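Uncharacterized protein (PDB 4FTD) is of unknown function but probably takes part in carbohydrate metabolism, pairing a six-bladed beta-propeller with an immunoglobulin-like domain. Local coordinates at residues L290-V302 against W313-L327. Numbering follows the deposited sequence.
Sequences LPSKSDATMVTNV and WSGIRVPVTLVDESL
Asn301 and Ser314 form the antiparallel hydrogen-bonded pair between strands 300-302 and 313-315, which run 4.8 Å apart at 173°. Thr300 faces Gly315 in the adjoining non-hydrogen-bonded pair; a side chain at Gly315 would run into Ala296 O, so glycine suits the place. Beyond it a type I turn, Gly315 to Val318, presents Arg317 N to Asp295 O (2.9 Å). Thr300 OG1, anti to its own N (chi1 -176°), donates to Ser314 O at 2.7 Å from above the carbonyl plane and accepts from Trp313 NE1 at 2.9 Å, close to the indole plane. A threonine can thus link backbone to ring. Leu327 CD2 lies over one indole face, 4.0 Å above its plane, while Ala296 CB packs 3.9 Å from Trp313 CZ2. With an alanine at Trp313, a gap is likely to open under Leu327 and beside Ala296, and the Thr300 hydroxyl to lose its indole donor. Nearer the solvent, Arg317 NE meets Asp295 OD1 at 2.9 Å in a salt bridge, with carboxylate and guanidinium planes 82° apart; a water joins OD1 to NH2. The hairpin 300-304/311-315 begins a four-stranded propeller blade, and residues 292-299 link it to strand 281-291, outermost in the preceding blade. Phe271 of that blade's strand 270-277 meets the Trp313 ring nearly at right angles and also touches Leu327, joining the two sheets.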
loop_
_atom_site.group_PDB
_atom_site.type_symbol
_atom_site.label_atom_id
_atom_site.label_comp_id
_atom_site.label_asym_id
_atom_site.label_seq_id
_atom_site.Cartn_x
_atom_site.Cartn_y
_atom_site.Cartn_z
ATOM N N LEU A 290 -3.975 7.528 -26.951
ATOM C CA LEU A 290 -4.161 6.084 -26.764
ATOM C C LEU A 290 -5.620 5.766 -26.607
ATOM O O LEU A 290 -6.315 6.504 -25.963
ATOM C CB LEU A 290 -3.415 5.617 -25.518
ATOM C CG LEU A 290 -1.925 5.980 -25.454
ATOM C CD1 LEU A 290 -1.366 5.618 -24.077
ATOM C CD2 LEU A 290 -1.142 5.331 -26.596
ATOM N N PRO A 291 -6.076 4.613 -27.115
ATOM C CA PRO A 291 -7.494 4.282 -26.993
ATOM C C PRO A 291 -7.913 3.949 -25.549
ATOM O O PRO A 291 -7.176 3.306 -24.810
ATOM C CB PRO A 291 -7.625 3.055 -27.911
ATOM C CG PRO A 291 -6.303 2.372 -27.735
ATOM C CD PRO A 291 -5.313 3.507 -27.735
ATOM N N SER A 292 -9.053 4.483 -25.123
ATOM C CA SER A 292 -9.635 4.154 -23.809
ATOM C C SER A 292 -11.005 3.548 -24.084
ATOM O O SER A 292 -11.244 3.066 -25.188
ATOM C CB SER A 292 -9.764 5.402 -22.965
ATOM O OG SER A 292 -10.300 5.084 -21.706
ATOM N N LYS A 293 -11.913 3.530 -23.115
ATOM C CA LYS A 293 -13.279 3.000 -23.417
ATOM C C LYS A 293 -14.212 3.670 -22.444
ATOM O O LYS A 293 -13.774 4.039 -21.351
ATOM C CB LYS A 293 -13.313 1.494 -23.307
ATOM C CG LYS A 293 -13.134 0.924 -21.908
ATOM C CD LYS A 293 -12.315 -0.362 -21.897
ATOM C CE LYS A 293 -13.088 -1.623 -21.976
ATOM N NZ LYS A 293 -12.114 -2.771 -21.864
ATOM N N SER A 294 -15.476 3.836 -22.841
ATOM C CA SER A 294 -16.436 4.621 -22.052
ATOM C C SER A 294 -16.562 4.116 -20.613
ATOM O O SER A 294 -16.730 4.920 -19.724
ATOM C CB SER A 294 -17.817 4.690 -22.717
ATOM O OG SER A 294 -18.351 3.414 -22.688
ATOM N N ASP A 295 -16.403 2.812 -20.394
ATOM C CA ASP A 295 -16.472 2.229 -19.050
ATOM C C ASP A 295 -15.370 2.698 -18.093
ATOM O O ASP A 295 -15.505 2.496 -16.899
ATOM C CB ASP A 295 -16.439 0.716 -19.075
ATOM C CG ASP A 295 -17.816 0.087 -19.380
ATOM O OD1 ASP A 295 -18.877 0.693 -19.101
ATOM O OD2 ASP A 295 -17.830 -1.039 -19.891
ATOM N N ALA A 296 -14.276 3.259 -18.613
ATOM C CA ALA A 296 -13.240 3.867 -17.765
ATOM C C ALA A 296 -13.817 5.063 -17.024
ATOM O O ALA A 296 -13.474 5.292 -15.868
ATOM C CB ALA A 296 -12.029 4.317 -18.584
ATOM N N THR A 297 -14.670 5.817 -17.719
ATOM C CA THR A 297 -15.229 7.101 -17.264
ATOM C C THR A 297 -14.136 8.163 -17.093
ATOM O O THR A 297 -12.945 7.962 -17.402
ATOM C CB THR A 297 -16.085 6.995 -15.953
ATOM O OG1 THR A 297 -15.202 6.918 -14.815
ATOM C CG2 THR A 297 -17.048 5.780 -15.981
HETATM N N MSE A 298 -14.543 9.322 -16.593
HETATM C CA MSE A 298 -13.591 10.372 -16.237
HETATM C C MSE A 298 -12.734 10.067 -15.000
HETATM O O MSE A 298 -11.733 10.776 -14.794
HETATM C CB MSE A 298 -14.331 11.663 -15.980
HETATM C CG MSE A 298 -15.333 11.545 -14.804
HETATM SE SE MSE A 298 -15.981 13.282 -14.366
HETATM C CE MSE A 298 -14.486 13.963 -13.400
ATOM N N VAL A 299 -13.160 9.091 -14.168
ATOM C CA VAL A 299 -12.434 8.632 -12.965
ATOM C C VAL A 299 -11.711 7.346 -13.318
ATOM O O VAL A 299 -12.256 6.251 -13.241
ATOM C CB VAL A 299 -13.343 8.461 -11.730
ATOM C CG1 VAL A 299 -12.499 8.218 -10.444
ATOM C CG2 VAL A 299 -14.245 9.697 -11.594
ATOM N N THR A 300 -10.455 7.505 -13.732
ATOM C CA THR A 300 -9.632 6.403 -14.269
ATOM C C THR A 300 -8.160 6.800 -14.119
ATOM O O THR A 300 -7.835 8.003 -14.047
ATOM C CB THR A 300 -9.971 6.131 -15.752
ATOM O OG1 THR A 300 -9.247 5.000 -16.248
ATOM C CG2 THR A 300 -9.709 7.382 -16.613
ATOM N N ASN A 301 -7.286 5.797 -14.047
ATOM C CA ASN A 301 -5.883 6.008 -13.840
ATOM C C ASN A 301 -5.085 4.910 -14.461
ATOM O O ASN A 301 -5.554 3.800 -14.566
ATOM C CB ASN A 301 -5.535 5.997 -12.346
ATOM C CG ASN A 301 -6.116 7.171 -11.549
ATOM O OD1 ASN A 301 -7.093 6.990 -10.858
ATOM N ND2 ASN A 301 -5.504 8.363 -11.638
ATOM N N VAL A 302 -3.847 5.243 -14.767
ATOM C CA VAL A 302 -2.844 4.384 -15.404
ATOM C C VAL A 302 -1.503 4.595 -14.663
ATOM O O VAL A 302 -0.882 5.668 -14.782
ATOM C CB VAL A 302 -2.673 4.692 -16.929
ATOM C CG1 VAL A 302 -1.589 3.790 -17.539
ATOM C CG2 VAL A 302 -3.978 4.483 -17.725
ATOM N N TRP A 313 -4.122 -0.218 -15.371
ATOM C CA TRP A 313 -5.183 0.695 -15.718
ATOM C C TRP A 313 -6.452 0.236 -15.030
ATOM O O TRP A 313 -6.769 -0.944 -15.038
ATOM C CB TRP A 313 -5.391 0.654 -17.225
ATOM C CG TRP A 313 -6.569 1.407 -17.772
ATOM C CD1 TRP A 313 -7.092 2.588 -17.308
ATOM C CD2 TRP A 313 -7.310 1.088 -18.944
ATOM N NE1 TRP A 313 -8.131 2.994 -18.085
ATOM C CE2 TRP A 313 -8.274 2.111 -19.121
ATOM C CE3 TRP A 313 -7.268 0.029 -19.863
ATOM C CZ2 TRP A 313 -9.195 2.106 -20.161
ATOM C CZ3 TRP A 313 -8.192 0.023 -20.924
ATOM C CH2 TRP A 313 -9.138 1.060 -21.063
ATOM N N SER A 314 -7.141 1.166 -14.391
ATOM C CA SER A 314 -8.476 0.917 -13.898
ATOM C C SER A 314 -9.331 2.177 -13.954
ATOM O O SER A 314 -8.828 3.320 -14.152
ATOM C CB SER A 314 -8.478 0.293 -12.493
ATOM O OG SER A 314 -8.308 1.274 -11.473
ATOM N N GLY A 315 -10.636 1.931 -13.799
ATOM C CA GLY A 315 -11.671 2.960 -13.829
ATOM C C GLY A 315 -12.943 2.453 -13.156
ATOM O O GLY A 315 -12.987 1.328 -12.613
ATOM N N ILE A 316 -13.983 3.263 -13.217
ATOM C CA ILE A 316 -15.229 2.978 -12.524
ATOM C C ILE A 316 -15.806 1.633 -12.917
ATOM O O ILE A 316 -16.174 0.847 -12.045
ATOM C CB ILE A 316 -16.251 4.149 -12.641
ATOM C CG1 ILE A 316 -15.660 5.447 -12.034
ATOM C CG2 ILE A 316 -17.542 3.807 -11.931
ATOM C CD1 ILE A 316 -15.208 5.359 -10.578
ATOM N N ARG A 317 -15.852 1.368 -14.212
ATOM C CA ARG A 317 -16.316 0.073 -14.737
ATOM C C ARG A 317 -15.227 -0.651 -15.547
ATOM O O ARG A 317 -15.531 -1.401 -16.481
ATOM C CB ARG A 317 -17.600 0.257 -15.570
ATOM C CG ARG A 317 -18.794 0.720 -14.741
ATOM C CD ARG A 317 -20.031 0.874 -15.611
ATOM N NE ARG A 317 -19.872 1.918 -16.615
ATOM C CZ ARG A 317 -19.919 3.238 -16.375
ATOM N NH1 ARG A 317 -20.119 3.730 -15.153
ATOM N NH2 ARG A 317 -19.750 4.082 -17.364
ATOM N N VAL A 318 -13.964 -0.410 -15.191
ATOM C CA VAL A 318 -12.811 -1.107 -15.753
ATOM C C VAL A 318 -12.054 -1.722 -14.562
ATOM O O VAL A 318 -11.400 -0.992 -13.780
ATOM C CB VAL A 318 -11.867 -0.207 -16.596
ATOM C CG1 VAL A 318 -10.644 -1.026 -17.038
ATOM C CG2 VAL A 318 -12.597 0.380 -17.837
ATOM N N PRO A 319 -12.158 -3.055 -14.384
ATOM C CA PRO A 319 -11.342 -3.734 -13.369
ATOM C C PRO A 319 -9.864 -3.479 -13.616
ATOM O O PRO A 319 -9.492 -3.212 -14.751
ATOM C CB PRO A 319 -11.630 -5.226 -13.603
ATOM C CG PRO A 319 -12.833 -5.281 -14.445
ATOM C CD PRO A 319 -12.895 -4.010 -15.224
ATOM N N VAL A 320 -9.056 -3.595 -12.560
ATOM C CA VAL A 320 -7.598 -3.436 -12.603
ATOM C C VAL A 320 -7.050 -4.375 -13.690
ATOM O O VAL A 320 -7.240 -5.598 -13.641
ATOM C CB VAL A 320 -6.957 -3.700 -11.215
ATOM C CG1 VAL A 320 -5.443 -3.707 -11.301
ATOM C CG2 VAL A 320 -7.420 -2.641 -10.206
ATOM N N THR A 321 -6.422 -3.778 -14.696
ATOM C CA THR A 321 -5.955 -4.472 -15.894
ATOM C C THR A 321 -4.490 -4.130 -16.139
ATOM O O THR A 321 -4.104 -2.948 -16.163
ATOM C CB THR A 321 -6.801 -4.027 -17.134
ATOM O OG1 THR A 321 -8.212 -4.265 -16.916
ATOM C CG2 THR A 321 -6.335 -4.709 -18.413
ATOM N N LEU A 322 -3.688 -5.160 -16.352
ATOM C CA LEU A 322 -2.302 -5.005 -16.733
ATOM C C LEU A 322 -2.296 -4.641 -18.232
ATOM O O LEU A 322 -2.911 -5.345 -19.040
ATOM C CB LEU A 322 -1.537 -6.317 -16.494
ATOM C CG LEU A 322 -0.035 -6.357 -16.797
ATOM C CD1 LEU A 322 0.667 -5.419 -15.835
ATOM C CD2 LEU A 322 0.547 -7.770 -16.684
ATOM N N VAL A 323 -1.591 -3.566 -18.583
ATOM C CA VAL A 323 -1.468 -3.076 -19.965
ATOM C C VAL A 323 -0.030 -2.686 -20.314
ATOM O O VAL A 323 0.775 -2.469 -19.433
ATOM C CB VAL A 323 -2.395 -1.850 -20.187
ATOM C CG1 VAL A 323 -3.852 -2.210 -19.869
ATOM C CG2 VAL A 323 -1.952 -0.684 -19.322
ATOM N N ASP A 324 0.292 -2.617 -21.603
ATOM C CA ASP A 324 1.606 -2.115 -22.053
ATOM C C ASP A 324 1.595 -0.588 -22.066
ATOM O O ASP A 324 0.582 0.021 -21.703
ATOM C CB ASP A 324 2.005 -2.739 -23.428
ATOM C CG ASP A 324 1.046 -2.381 -24.555
ATOM O OD1 ASP A 324 0.450 -1.262 -24.545
ATOM O OD2 ASP A 324 0.897 -3.228 -25.463
ATOM N N GLU A 325 2.687 0.069 -22.469
ATOM C CA GLU A 325 2.708 1.555 -22.407
ATOM C C GLU A 325 1.816 2.263 -23.466
ATOM O O GLU A 325 1.695 3.474 -23.447
ATOM C CB GLU A 325 4.126 2.141 -22.356
ATOM C CG GLU A 325 4.923 2.179 -23.660
ATOM C CD GLU A 325 6.118 3.124 -23.565
ATOM O OE1 GLU A 325 6.769 3.165 -22.510
ATOM O OE2 GLU A 325 6.413 3.836 -24.540
ATOM N N SER A 326 1.199 1.491 -24.363
ATOM C CA SER A 326 0.198 1.990 -25.326
ATOM C C SER A 326 -1.215 1.633 -24.923
ATOM O O SER A 326 -2.139 1.753 -25.726
ATOM C CB SER A 326 0.479 1.377 -26.712
ATOM O OG SER A 326 1.705 1.896 -27.154
ATOM N N LEU A 327 -1.376 1.175 -23.680
ATOM C CA LEU A 327 -2.643 0.735 -23.137
ATOM C C LEU A 327 -3.198 -0.536 -23.804
ATOM O O LEU A 327 -4.390 -0.817 -23.701
ATOM C CB LEU A 327 -3.668 1.880 -23.192
ATOM C CG LEU A 327 -4.282 2.217 -21.846
ATOM C CD1 LEU A 327 -3.209 2.930 -21.028
ATOM C CD2 LEU A 327 -5.505 3.090 -22.061
HETATM O O HOH W 1 -6.894 0.472 -24.517
HETATM O O HOH W 2 -19.785 3.115 -20.040
#